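Sensor histidine kinase (Pseudomonas syringae pv. tomato, PDB 3CIT) is a putative two-component sensor kinase that probably passes signals on by phosphorelay, represented here by its GAF domain alone. Local coordinates at residues Gln8-Ala11 with Ala12-Arg15; Leu17-Thr20 with Gly21-Leu24; Arg33-Val36 with Leu37-Cys41; His66-Lys69 with Glu70-Ser73; Leu134-Leu137 with Ala138-Leu141. All coordinates share one frame; numbering follows the deposited sequence.

Interaction 1 of 5, residues Gln8-Ala11 with Ala12-Arg15; sequences QSRA and ARLR
Arg13 folds back along the helix over Ser9, one turn before it, and its side chain can be followed atom by atom. Arg13 CB sits 3.6 Å from Arg10 O. With CG turned to the backbone N side (chi1 -67°), Arg13 CG comes down to 3.3 Å from Ser9 O, the same carbonyl that accepts the Arg13 N-H. From there the chain runs out extended through CD to NE, and the guanidinium arrives with one face over Ser9 CB, which lies 3.7 Å from Arg13 CZ and nearer the rim of the group than its middle. At the edge, Arg13 NH1 meets Arg10 CG, also at 3.7 Å. The Arg10 guanidinium stands almost at right angles to it, the two planes 85° apart. Both arginines reach Glu129 on helix 128-156, and Arg13 NE also pairs with Asp130, so shared acidic partners probably offset the closeness of the two cations.

This is the i to i+4 ladder of an alpha helix, the long N-terminal helix 3-26 of the GAF domain. Its Arg10-Ala11 and Arg13-Leu14 pairs pack on the same residues of a second subunit, and Arg10 also bonds to backbone carbonyls of a third. On another side of the helix, Arg15 bends at chi3 (-72°), so its guanidinium doubles back across the Ala11 peptide and Arg15 NH1 touches Ala11 CB at 3.6 Å. A water lies in plane at the edge of that group; it accepts from Arg15 NH2 at 3.1 Å and donates to Gln8 O at 2.7 Å, giving that carbonyl a second donor besides Ala12 N.

Interaction 2 of 5, residues Leu17-Thr20 with Gly21-Leu24; sequences LVDT and GQEL
The Gln22 amide has one face laid on Val18, whose CG1 is 3.4 Å from Gln22 NE2. On the same side, but beyond the OE1 edge, stands the Asp19 carboxylate, turned only 29° from the amide plane; OD1 of Asp19 stays 4.2 Å from Gln22 OE1, as suits two acceptors. Val18 CG1, anti to its own N (chi1 171°), is the methyl nearer the next turn and lies beside the amide nitrogen of Gln22; the two side chains point the same way.

The third flat group, the Glu23 carboxylate, comes close to a carbonyl it cannot bond: Glu23 OE1 is 3.2 Å from Asp19 O, two acceptors facing each other. That should cost some electrostatic energy, and the salt bridge from OE1 to Arg39 probably repays it. Further in, Glu23 CG presses on Asp19 O at 3.1 Å. Leu24 CG does the same at 3.2 Å to Thr20 O, the oxygen that also accepts the Leu24 N-H. Regular i to i+4 bonds run throughout, the shortest from Gly21 N to Leu17 O at 2.8 Å. Thr20 OG1 is held by Leu16 O one turn back and by Arg39.

Thr20 and Leu24 pack on helix 29-43, and together with Leu17 they also meet helix 128-156. Val18 and Gln22 rest instead on Glu132 of the second subunit, so this part of helix 3-26 has its own domain on one flank and the second subunit on another.

Interaction 3 of 5, residues Arg33-Val36 with Leu37-Cys41; sequences RKCV and LQRAC. With SO4 (sulfate ion), chain C.
Cys35 and Arg39 make the main side-chain contact across this helical turn. The sulfur lies over one face of the guanidinium, toward its rim, with Cys35 SG 3.8 Å from Arg39 NE. SG is anti to the Cys35 N (chi1 174°), pointing outward from the helix, and the extended Arg39 chain slants back to bring its guanidinium alongside.

Charged hydrogen bonds come next. Arg39 grips a sulfate ion, probably from the crystallisation liquor, with two donors. Arg39 NE gives a short but bent bond to sulfate O2, 2.8 Å with an N-H...O angle of 139°. Arg39 NH2 gives a straighter one to sulfate O1, 3.1 Å and 165°, with O1 in the guanidinium plane. NH1 is used elsewhere, by Glu23 and Thr20 of helix 3-26, so in the crystal each nitrogen has a partner, which should restrict rotation of the group.

Backbone bonds form the usual ladder, from Arg33 O with Leu37 N to Val36 O with Ala40 N. The aliphatic parts crowd the same carbonyls: Gln38 CG comes to 3.1 Å from Lys34 O, and Ala40 CB to 3.2 Å from Val36 O.

Helix 29-43 of the GAF domain lies between the antiparallel sheet and two other helices. Leu37 and Cys41 face strands 61-66 and 111-119, Val36 and Ala40 meet helix 128-156, and Cys35 with Val36 touches helix 3-26, while Arg33 reaches Glu53 by a salt bridge.

Interaction 4 of 5, residues His66-Lys69 with Glu70-Ser73; sequences HGSK and ERLS
Ser73 N is held by two carbonyls of the preceding turn: Lys69 O at 3.0 Å, through a rather bent N-H...O angle of 138°, and Glu70 O, weakly, at 3.3 Å. The Ser73 hydroxyl strengthens the second link. Its chi1 of 75° swings OG back over the turn, where Ser73 OG donates to Glu70 O at 2.7 Å, so that carbonyl is bound by both the hydroxyl and the amide of one serine.

At the start of the turn Leu72 N bonds to Ser68 O at 3.0 Å, nearly straight and in the carbonyl plane. Ser68 holds the N-cap position of the short helix 69-72, which follows strand 61-66 of the GAF domain's antiparallel sheet; Gly67, with its positive phi of 91°, makes the turn between the two. The hydroxyl of Ser68 lies alongside the Arg71 chain, with Ser68 OG 3.4 Å from Arg71 CB, and is hydrogen-bonded to His48 on the neighbouring strand 48-53. From that point Arg71 runs extended away from the turn to reach the His95 carbonyl with NH1 and a glycerol, probably from the crystallisation liquor, with NE.

Leu72 turns back over the incoming chain. Leu72 CG rests 3.3 Å from Ser68 O and Leu72 CD1 3.5 Å from His66 O, so the one buried side chain of the turn covers the strand-to-helix connection. His66, at the end of the strand, pairs through its backbone with Gly49 and packs on helix 29-43.

Interaction 5 of 5, residues Leu134-Leu137 with Ala138-Leu141; sequences LQLL and ATLL
Leu136 and Leu140 lean toward each other along one side of the helix. Leu136 has CG anti to its N (chi1 -177°), which carries the branch forward to the next turn. Leu140 takes the other common helical rotamer, with CG beside the N, and tilts back over the Leu136 carbonyl: Leu140 CG is 3.5 Å from Leu136 O. The branches come together loosely, with Leu136 CG 4.5 Å from Leu140 CD1. On the backbone, Leu140 N donates to Leu136 O at 2.8 Å.

Thr139 lies across Gln135. Thr139 OG1 is 3.3 Å from Gln135 O, a weak and unsettled bond because the hydroxyl has another acceptor within reach; the same carbonyl takes the Thr139 N-H at 3.0 Å. Ala138, small and set against that carbonyl, faces strand 98-105. Leu137 and Leu141, both with CG anti to N, sit one turn apart and both touch Val36 of helix 29-43.

The result is a helix with two apolar sides. Leu134, Leu137 and Leu141 seal the domain core, while Leu136, which also touches Leu17 of its own chain, and Leu140 meet Leu17 and Leu140 of the second subunit, an arrangement seen in GAF domains that pair through their terminal helices and consistent with a dimerising sensor.

All five contacts are local, linking residues within a turn or so of each other, so none closes a long loop; they follow in series along the chain, and none nests in or crosses another. Interactions 1 and 2 come first, on helix 3-26, with centres about 13 Å apart. Interaction 3, on helix 29-43, touches interaction 2 through polar and apolar groups. Interaction 4 turns the chain after strand 61-66 and meets interaction 3 through the imidazole and backbone at that strand's end. Interaction 5, on helix 128-156, packs against both interactions 2 and 3, so three helices converge there. Interactions 1, 2 and 5 all touch the second subunit, whereas 3 and 4 meet no other chain of the assembly.

Interaction 1 of 5, residues Gln8-Ala11 with Ala12-Arg15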
loop_
_atom_site.group_PDB
_atom_site.type_symbol
_atom_site.label_atom_id
_atom_site.label_comp_id
_atom_site.label_asym_id
_atom_site.label_seq_id
_atom_site.Cartn_x
_atom_site.Cartn_y
_atom_site.Cartn_z
ATOM N N GLN A 8 -7.641 -21.815 -1.416
ATOM C CA GLN A 8 -8.551 -21.876 -0.260
ATOM C C GLN A 8 -8.367 -20.704 0.738
ATOM O O GLN A 8 -9.328 -20.184 1.304
ATOM C CB GLN A 8 -8.395 -23.218 0.475
ATOM C CG GLN A 8 -8.927 -24.423 -0.312
ATOM C CD GLN A 8 -10.450 -24.405 -0.456
ATOM O OE1 GLN A 8 -11.004 -23.696 -1.309
ATOM N NE2 GLN A 8 -11.131 -25.190 0.380
ATOM N N SER A 9 -7.127 -20.294 0.963
ATOM C CA SER A 9 -6.894 -19.106 1.778
ATOM C C SER A 9 -7.457 -17.864 1.122
ATOM O O SER A 9 -8.000 -16.991 1.816
ATOM C CB SER A 9 -5.409 -18.915 2.064
ATOM O OG SER A 9 -4.938 -19.978 2.864
ATOM N N ARG A 10 -7.326 -17.778 -0.206
ATOM C CA ARG A 10 -7.852 -16.638 -0.917
ATOM C C ARG A 10 -9.388 -16.631 -0.855
ATOM O O ARG A 10 -9.985 -15.578 -0.689
ATOM C CB ARG A 10 -7.291 -16.566 -2.336
ATOM C CG ARG A 10 -5.851 -16.025 -2.316
ATOM C CD ARG A 10 -5.059 -16.215 -3.638
ATOM N NE ARG A 10 -3.986 -15.213 -3.683
ATOM C CZ ARG A 10 -2.979 -15.198 -4.557
ATOM N NH1 ARG A 10 -2.110 -14.197 -4.510
ATOM N NH2 ARG A 10 -2.885 -16.099 -5.509
ATOM N N ALA A 11 -10.022 -17.790 -0.951
ATOM C CA ALA A 11 -11.479 -17.868 -0.743
ATOM C C ALA A 11 -11.885 -17.340 0.639
ATOM O O ALA A 11 -12.854 -16.570 0.751
ATOM C CB ALA A 11 -12.003 -19.330 -0.978
ATOM N N ALA A 12 -11.134 -17.699 1.685
ATOM C CA ALA A 12 -11.405 -17.234 3.071
ATOM C C ALA A 12 -11.271 -15.714 3.238
ATOM O O ALA A 12 -12.088 -15.062 3.933
ATOM C CB ALA A 12 -10.482 -17.950 4.068
ATOM N N ARG A 13 -10.258 -15.141 2.582
ATOM C CA ARG A 13 -10.051 -13.673 2.553
ATOM C C ARG A 13 -11.197 -12.975 1.845
ATOM O O ARG A 13 -11.735 -11.982 2.348
ATOM C CB ARG A 13 -8.736 -13.331 1.861
ATOM C CG ARG A 13 -7.525 -13.784 2.634
ATOM C CD ARG A 13 -6.238 -13.792 1.813
ATOM N NE ARG A 13 -5.223 -14.466 2.613
ATOM C CZ ARG A 13 -4.315 -15.333 2.201
ATOM N NH1 ARG A 13 -4.097 -15.572 0.925
ATOM N NH2 ARG A 13 -3.528 -15.887 3.104
ATOM N N LEU A 14 -11.615 -13.530 0.703
ATOM C CA LEU A 14 -12.769 -12.981 -0.018
ATOM C C LEU A 14 -14.064 -13.077 0.790
ATOM O O LEU A 14 -14.847 -12.132 0.817
ATOM C CB LEU A 14 -12.917 -13.644 -1.383
ATOM C CG LEU A 14 -11.805 -13.219 -2.367
ATOM C CD1 LEU A 14 -11.785 -14.169 -3.569
ATOM C CD2 LEU A 14 -12.023 -11.814 -2.857
ATOM N N ARG A 15 -14.296 -14.207 1.446
ATOM C CA ARG A 15 -15.484 -14.340 2.296
ATOM C C ARG A 15 -15.492 -13.273 3.371
ATOM O O ARG A 15 -16.518 -12.651 3.611
ATOM C CB ARG A 15 -15.557 -15.719 2.942
ATOM C CG ARG A 15 -15.826 -16.837 2.004
ATOM C CD ARG A 15 -16.287 -18.097 2.792
ATOM N NE ARG A 15 -15.189 -18.731 3.544
ATOM C CZ ARG A 15 -14.286 -19.572 3.024
ATOM N NH1 ARG A 15 -14.308 -19.912 1.739
ATOM N NH2 ARG A 15 -13.357 -20.100 3.809
HETATM O O HOH W 1 -11.475 -21.709 2.014
#

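Interaction 2 of 5, residues Leu17-Thr20 with Gly21-Leu24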
loop_
_atom_site.group_PDB
_atom_site.type_symbol
_atom_site.label_atom_id
_atom_site.label_comp_id
_atom_site.label_asym_id
_atom_site.label_seq_id
_atom_site.Cartn_x
_atom_site.Cartn_y
_atom_site.Cartn_z
ATOM N N LEU A 17 -14.067 -10.340 3.464
ATOM C CA LEU A 17 -14.278 -9.026 2.873
ATOM C C LEU A 17 -15.715 -8.819 2.345
ATOM O O LEU A 17 -16.356 -7.838 2.700
ATOM C CB LEU A 17 -13.262 -8.791 1.741
ATOM C CG LEU A 17 -11.807 -8.631 2.191
ATOM C CD1 LEU A 17 -10.861 -8.711 1.029
ATOM C CD2 LEU A 17 -11.697 -7.319 2.936
ATOM N N VAL A 18 -16.190 -9.720 1.493
ATOM C CA VAL A 18 -17.533 -9.609 0.932
ATOM C C VAL A 18 -18.581 -9.708 2.028
ATOM O O VAL A 18 -19.452 -8.838 2.136
ATOM C CB VAL A 18 -17.754 -10.597 -0.235
ATOM C CG1 VAL A 18 -19.257 -10.643 -0.680
ATOM C CG2 VAL A 18 -16.820 -10.222 -1.424
ATOM N N ASP A 19 -18.480 -10.717 2.883
ATOM C CA ASP A 19 -19.484 -10.915 3.907
ATOM C C ASP A 19 -19.516 -9.764 4.918
ATOM O O ASP A 19 -20.596 -9.265 5.261
ATOM C CB ASP A 19 -19.267 -12.246 4.624
ATOM C CG ASP A 19 -19.578 -13.440 3.740
ATOM O OD1 ASP A 19 -20.048 -13.233 2.599
ATOM O OD2 ASP A 19 -19.380 -14.591 4.188
ATOM N N THR A 20 -18.351 -9.336 5.390
ATOM C CA THR A 20 -18.313 -8.245 6.375
ATOM C C THR A 20 -18.654 -6.887 5.728
ATOM O O THR A 20 -19.367 -6.052 6.301
ATOM C CB THR A 20 -16.967 -8.181 7.099
ATOM O OG1 THR A 20 -16.587 -9.494 7.537
ATOM C CG2 THR A 20 -17.049 -7.227 8.341
ATOM N N GLY A 21 -18.184 -6.678 4.516
ATOM C CA GLY A 21 -18.497 -5.461 3.807
ATOM C C GLY A 21 -19.987 -5.316 3.557
ATOM O O GLY A 21 -20.503 -4.197 3.617
ATOM N N GLN A 22 -20.671 -6.428 3.293
ATOM C CA GLN A 22 -22.126 -6.435 3.069
ATOM C C GLN A 22 -22.829 -6.078 4.370
ATOM O O GLN A 22 -23.803 -5.308 4.386
ATOM C CB GLN A 22 -22.639 -7.822 2.550
ATOM C CG GLN A 22 -22.607 -8.015 0.996
ATOM C CD GLN A 22 -22.675 -9.499 0.501
ATOM O OE1 GLN A 22 -22.847 -10.446 1.294
ATOM N NE2 GLN A 22 -22.539 -9.691 -0.830
ATOM N N GLU A 23 -22.345 -6.645 5.463
ATOM C CA GLU A 23 -22.979 -6.458 6.757
ATOM C C GLU A 23 -22.804 -5.085 7.350
ATOM O O GLU A 23 -23.702 -4.610 8.033
ATOM C CB GLU A 23 -22.453 -7.488 7.723
ATOM C CG GLU A 23 -22.921 -8.831 7.311
ATOM C CD GLU A 23 -22.492 -9.883 8.261
ATOM O OE1 GLU A 23 -21.653 -10.721 7.848
ATOM O OE2 GLU A 23 -23.016 -9.860 9.403
ATOM N N LEU A 24 -21.653 -4.455 7.107
ATOM C CA LEU A 24 -21.425 -3.090 7.573
ATOM C C LEU A 24 -22.520 -2.139 7.126
ATOM O O LEU A 24 -22.855 -1.224 7.859
ATOM C CB LEU A 24 -20.080 -2.549 7.093
ATOM C CG LEU A 24 -18.880 -3.197 7.756
ATOM C CD1 LEU A 24 -17.586 -2.559 7.229
ATOM C CD2 LEU A 24 -19.011 -3.067 9.272
#

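Interaction 3 of 5, residues Arg33-Val36 with Leu37-Cys41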
loop_
_atom_site.group_PDB
_atom_site.type_symbol
_atom_site.label_atom_id
_atom_site.label_comp_id
_atom_site.label_asym_id
_atom_site.label_seq_id
_atom_site.Cartn_x
_atom_site.Cartn_y
_atom_site.Cartn_z
ATOM N N ARG A 33 -18.323 -1.507 14.595
ATOM C CA ARG A 33 -17.006 -1.536 15.213
ATOM C C ARG A 33 -16.712 -2.890 15.862
ATOM O O ARG A 33 -15.672 -3.473 15.628
ATOM C CB ARG A 33 -16.901 -0.439 16.256
ATOM C CG ARG A 33 -17.000 0.959 15.701
ATOM C CD ARG A 33 -16.993 1.954 16.838
ATOM N NE ARG A 33 -16.776 3.299 16.335
ATOM C CZ ARG A 33 -17.674 4.268 16.369
ATOM N NH1 ARG A 33 -18.864 4.071 16.916
ATOM N NH2 ARG A 33 -17.380 5.454 15.837
ATOM N N LYS A 34 -17.648 -3.390 16.651
ATOM C CA LYS A 34 -17.499 -4.709 17.280
ATOM C C LYS A 34 -17.390 -5.827 16.264
ATOM O O LYS A 34 -16.634 -6.751 16.463
ATOM C CB LYS A 34 -18.678 -5.023 18.182
ATOM C CG LYS A 34 -18.668 -4.291 19.473
ATOM C CD LYS A 34 -19.966 -4.584 20.226
ATOM C CE LYS A 34 -20.009 -3.884 21.560
ATOM N NZ LYS A 34 -21.406 -3.784 22.046
ATOM N N CYS A 35 -18.143 -5.741 15.180
ATOM C CA CYS A 35 -18.143 -6.797 14.164
ATOM C C CYS A 35 -16.779 -6.896 13.494
ATOM O O CYS A 35 -16.207 -7.979 13.382
ATOM C CB CYS A 35 -19.226 -6.511 13.123
ATOM S SG CYS A 35 -19.269 -7.618 11.688
ATOM N N VAL A 36 -16.265 -5.758 13.048
ATOM C CA VAL A 36 -14.988 -5.742 12.364
ATOM C C VAL A 36 -13.882 -6.147 13.314
ATOM O O VAL A 36 -13.022 -6.946 12.957
ATOM C CB VAL A 36 -14.702 -4.377 11.691
ATOM C CG1 VAL A 36 -13.276 -4.280 11.203
ATOM C CG2 VAL A 36 -15.675 -4.140 10.549
ATOM N N LEU A 37 -13.879 -5.622 14.536
ATOM C CA LEU A 37 -12.801 -5.997 15.446
ATOM C C LEU A 37 -12.806 -7.505 15.753
ATOM O O LEU A 37 -11.760 -8.174 15.643
ATOM C CB LEU A 37 -12.886 -5.165 16.727
ATOM C CG LEU A 37 -11.802 -5.375 17.740
ATOM C CD1 LEU A 37 -10.429 -5.048 17.193
ATOM C CD2 LEU A 37 -12.184 -4.504 18.956
ATOM N N GLN A 38 -13.968 -8.050 16.089
ATOM C CA GLN A 38 -14.084 -9.461 16.408
ATOM C C GLN A 38 -13.662 -10.340 15.242
ATOM O O GLN A 38 -12.891 -11.317 15.407
ATOM C CB GLN A 38 -15.522 -9.807 16.825
ATOM C CG GLN A 38 -15.871 -9.207 18.184
ATOM C CD GLN A 38 -17.279 -9.542 18.652
ATOM O OE1 GLN A 38 -18.133 -9.977 17.864
ATOM N NE2 GLN A 38 -17.535 -9.300 19.922
ATOM N N ARG A 39 -14.157 -10.015 14.054
ATOM C CA ARG A 39 -13.813 -10.818 12.868
ATOM C C ARG A 39 -12.340 -10.727 12.487
ATOM O O ARG A 39 -11.745 -11.728 12.073
ATOM C CB ARG A 39 -14.691 -10.415 11.689
ATOM C CG ARG A 39 -16.106 -10.884 11.908
ATOM C CD ARG A 39 -16.927 -10.797 10.689
ATOM N NE ARG A 39 -18.291 -11.200 10.949
ATOM C CZ ARG A 39 -19.215 -11.284 10.010
ATOM N NH1 ARG A 39 -18.908 -11.013 8.743
ATOM N NH2 ARG A 39 -20.430 -11.678 10.334
ATOM N N ALA A 40 -11.761 -9.525 12.610
ATOM C CA ALA A 40 -10.364 -9.307 12.315
ATOM C C ALA A 40 -9.494 -10.101 13.289
ATOM O O ALA A 40 -8.596 -10.820 12.866
ATOM C CB ALA A 40 -10.012 -7.767 12.342
ATOM N N CYS A 41 -9.767 -10.003 14.589
ATOM C CA CYS A 41 -9.035 -10.804 15.568
ATOM C C CYS A 41 -9.114 -12.309 15.278
ATOM O O CYS A 41 -8.084 -12.985 15.283
ATOM C CB CYS A 41 -9.496 -10.488 17.002
ATOM S SG CYS A 41 -9.020 -8.843 17.550
HETATM S S SO4 C . -19.934 -13.566 13.668
HETATM O O1 SO4 C . -21.112 -12.911 13.105
HETATM O O2 SO4 C . -18.711 -13.049 13.069
HETATM O O3 SO4 C . -19.893 -13.323 15.106
HETATM O O4 SO4 C . -20.026 -15.003 13.416
#

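Interaction 4 of 5, residues His66-Lys69 with Glu70-Ser73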
loop_
_atom_site.group_PDB
_atom_site.type_symbol
_atom_site.label_atom_id
_atom_site.label_comp_id
_atom_site.label_asym_id
_atom_site.label_seq_id
_atom_site.Cartn_x
_atom_site.Cartn_y
_atom_site.Cartn_z
ATOM N N HIS A 66 -11.685 -6.026 22.327
ATOM C CA HIS A 66 -11.828 -7.450 22.256
ATOM C C HIS A 66 -10.726 -8.067 23.088
ATOM O O HIS A 66 -9.572 -7.664 22.973
ATOM C CB HIS A 66 -11.712 -7.931 20.807
ATOM C CG HIS A 66 -11.741 -9.417 20.683
ATOM N ND1 HIS A 66 -12.898 -10.146 20.830
ATOM C CD2 HIS A 66 -10.745 -10.315 20.514
ATOM C CE1 HIS A 66 -12.618 -11.431 20.715
ATOM N NE2 HIS A 66 -11.315 -11.562 20.538
ATOM N N GLY A 67 -11.070 -8.986 23.985
ATOM C CA GLY A 67 -10.068 -9.577 24.869
ATOM C C GLY A 67 -9.937 -8.809 26.173
ATOM O O GLY A 67 -10.658 -7.845 26.417
ATOM N N SER A 68 -9.021 -9.226 27.025
ATOM C CA SER A 68 -8.995 -8.686 28.372
ATOM C C SER A 68 -8.680 -7.200 28.365
ATOM O O SER A 68 -7.685 -6.766 27.797
ATOM C CB SER A 68 -8.021 -9.451 29.276
ATOM O OG SER A 68 -6.694 -9.349 28.838
ATOM N N LYS A 69 -9.528 -6.438 29.054
ATOM C CA LYS A 69 -9.338 -5.006 29.171
ATOM C C LYS A 69 -8.036 -4.691 29.918
ATOM O O LYS A 69 -7.390 -3.684 29.626
ATOM C CB LYS A 69 -10.550 -4.362 29.855
ATOM C CG LYS A 69 -11.824 -4.423 29.007
ATOM C CD LYS A 69 -13.060 -3.894 29.754
ATOM C CE LYS A 69 -14.265 -3.745 28.818
ATOM N NZ LYS A 69 -14.198 -4.633 27.593
ATOM N N GLU A 70 -7.653 -5.575 30.836
ATOM C CA GLU A 70 -6.417 -5.457 31.610
ATOM C C GLU A 70 -5.214 -5.394 30.666
ATOM O O GLU A 70 -4.415 -4.453 30.725
ATOM C CB GLU A 70 -6.327 -6.621 32.635
ATOM C CG GLU A 70 -4.925 -6.965 33.174
ATOM C CD GLU A 70 -4.892 -7.791 34.461
ATOM O OE1 GLU A 70 -5.932 -8.416 34.853
ATOM O OE2 GLU A 70 -3.814 -7.806 35.092
ATOM N N ARG A 71 -5.081 -6.370 29.771
ATOM C CA ARG A 71 -3.937 -6.386 28.863
ATOM C C ARG A 71 -4.069 -5.274 27.836
ATOM O O ARG A 71 -3.067 -4.608 27.492
ATOM C CB ARG A 71 -3.722 -7.768 28.197
ATOM C CG ARG A 71 -3.317 -8.853 29.210
ATOM C CD ARG A 71 -2.668 -10.100 28.555
ATOM N NE ARG A 71 -2.154 -10.960 29.650
ATOM C CZ ARG A 71 -1.003 -11.637 29.632
ATOM N NH1 ARG A 71 -0.203 -11.586 28.587
ATOM N NH2 ARG A 71 -0.660 -12.375 30.694
ATOM N N LEU A 72 -5.291 -5.011 27.380
ATOM C CA LEU A 72 -5.495 -3.922 26.406
ATOM C C LEU A 72 -4.994 -2.571 26.960
ATOM O O LEU A 72 -4.440 -1.782 26.188
ATOM C CB LEU A 72 -6.972 -3.807 26.013
ATOM C CG LEU A 72 -7.479 -4.922 25.080
ATOM C CD1 LEU A 72 -8.984 -4.773 24.909
ATOM C CD2 LEU A 72 -6.717 -4.896 23.776
ATOM N N SER A 73 -5.127 -2.358 28.275
ATOM C CA SER A 73 -4.736 -1.078 28.913
ATOM C C SER A 73 -3.248 -0.777 28.761
ATOM O O SER A 73 -2.821 0.382 28.888
ATOM C CB SER A 73 -5.132 -1.037 30.380
ATOM O OG SER A 73 -4.298 -1.829 31.173
#

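Interaction 5 of 5, residues Leu134-Leu137 with Ala138-Leu141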
loop_
_atom_site.group_PDB
_atom_site.type_symbol
_atom_site.label_atom_id
_atom_site.label_comp_id
_atom_site.label_asym_id
_atom_site.label_seq_id
_atom_site.Cartn_x
_atom_site.Cartn_y
_atom_site.Cartn_z
ATOM N N LEU A 134 -7.097 -7.543 5.961
ATOM C CA LEU A 134 -7.470 -6.801 7.171
ATOM C C LEU A 134 -7.348 -5.294 6.971
ATOM O O LEU A 134 -8.192 -4.554 7.456
ATOM C CB LEU A 134 -6.637 -7.233 8.388
ATOM C CG LEU A 134 -6.858 -8.685 8.822
ATOM C CD1 LEU A 134 -5.982 -9.068 9.991
ATOM C CD2 LEU A 134 -8.329 -8.925 9.179
ATOM N N GLN A 135 -6.320 -4.843 6.263
ATOM C CA GLN A 135 -6.198 -3.428 5.930
ATOM C C GLN A 135 -7.386 -2.938 5.099
ATOM O O GLN A 135 -7.946 -1.870 5.350
ATOM C CB GLN A 135 -4.871 -3.127 5.213
ATOM C CG GLN A 135 -4.750 -1.621 4.864
ATOM C CD GLN A 135 -4.795 -0.676 6.124
ATOM O OE1 GLN A 135 -5.859 -0.060 6.491
ATOM N NE2 GLN A 135 -3.641 -0.579 6.791
ATOM N N LEU A 136 -7.797 -3.708 4.097
ATOM C CA LEU A 136 -9.008 -3.334 3.356
ATOM C C LEU A 136 -10.263 -3.348 4.245
ATOM O O LEU A 136 -11.136 -2.485 4.131
ATOM C CB LEU A 136 -9.213 -4.233 2.134
ATOM C CG LEU A 136 -10.428 -3.875 1.262
ATOM C CD1 LEU A 136 -10.313 -2.424 0.719
ATOM C CD2 LEU A 136 -10.568 -4.877 0.110
ATOM N N LEU A 137 -10.408 -4.349 5.100
ATOM C CA LEU A 137 -11.555 -4.355 6.043
ATOM C C LEU A 137 -11.595 -3.055 6.900
ATOM O O LEU A 137 -12.679 -2.458 7.121
ATOM C CB LEU A 137 -11.466 -5.560 6.953
ATOM C CG LEU A 137 -12.699 -5.910 7.746
ATOM C CD1 LEU A 137 -13.868 -6.087 6.766
ATOM C CD2 LEU A 137 -12.383 -7.221 8.495
ATOM N N ALA A 138 -10.423 -2.606 7.359
ATOM C CA ALA A 138 -10.315 -1.320 8.082
ATOM C C ALA A 138 -10.747 -0.141 7.215
ATOM O O ALA A 138 -11.412 0.760 7.675
ATOM C CB ALA A 138 -8.886 -1.078 8.648
ATOM N N THR A 139 -10.352 -0.160 5.961
ATOM C CA THR A 139 -10.732 0.858 5.006
ATOM C C THR A 139 -12.238 0.884 4.759
ATOM O O THR A 139 -12.856 1.960 4.667
ATOM C CB THR A 139 -9.914 0.668 3.704
ATOM O OG1 THR A 139 -8.546 1.022 3.967
ATOM C CG2 THR A 139 -10.468 1.513 2.591
ATOM N N LEU A 140 -12.854 -0.291 4.668
ATOM C CA LEU A 140 -14.307 -0.380 4.517
ATOM C C LEU A 140 -15.024 0.178 5.755
ATOM O O LEU A 140 -15.928 1.010 5.644
ATOM C CB LEU A 140 -14.744 -1.822 4.277
ATOM C CG LEU A 140 -14.364 -2.356 2.917
ATOM C CD1 LEU A 140 -14.585 -3.865 2.896
ATOM C CD2 LEU A 140 -15.171 -1.631 1.805
ATOM N N LEU A 141 -14.585 -0.268 6.930
ATOM C CA LEU A 141 -15.064 0.284 8.187
ATOM C C LEU A 141 -14.931 1.836 8.234
ATOM O O LEU A 141 -15.877 2.547 8.585
ATOM C CB LEU A 141 -14.328 -0.350 9.363
ATOM C CG LEU A 141 -14.789 0.139 10.754
ATOM C CD1 LEU A 141 -16.299 -0.097 11.030
ATOM C CD2 LEU A 141 -13.847 -0.409 11.870
#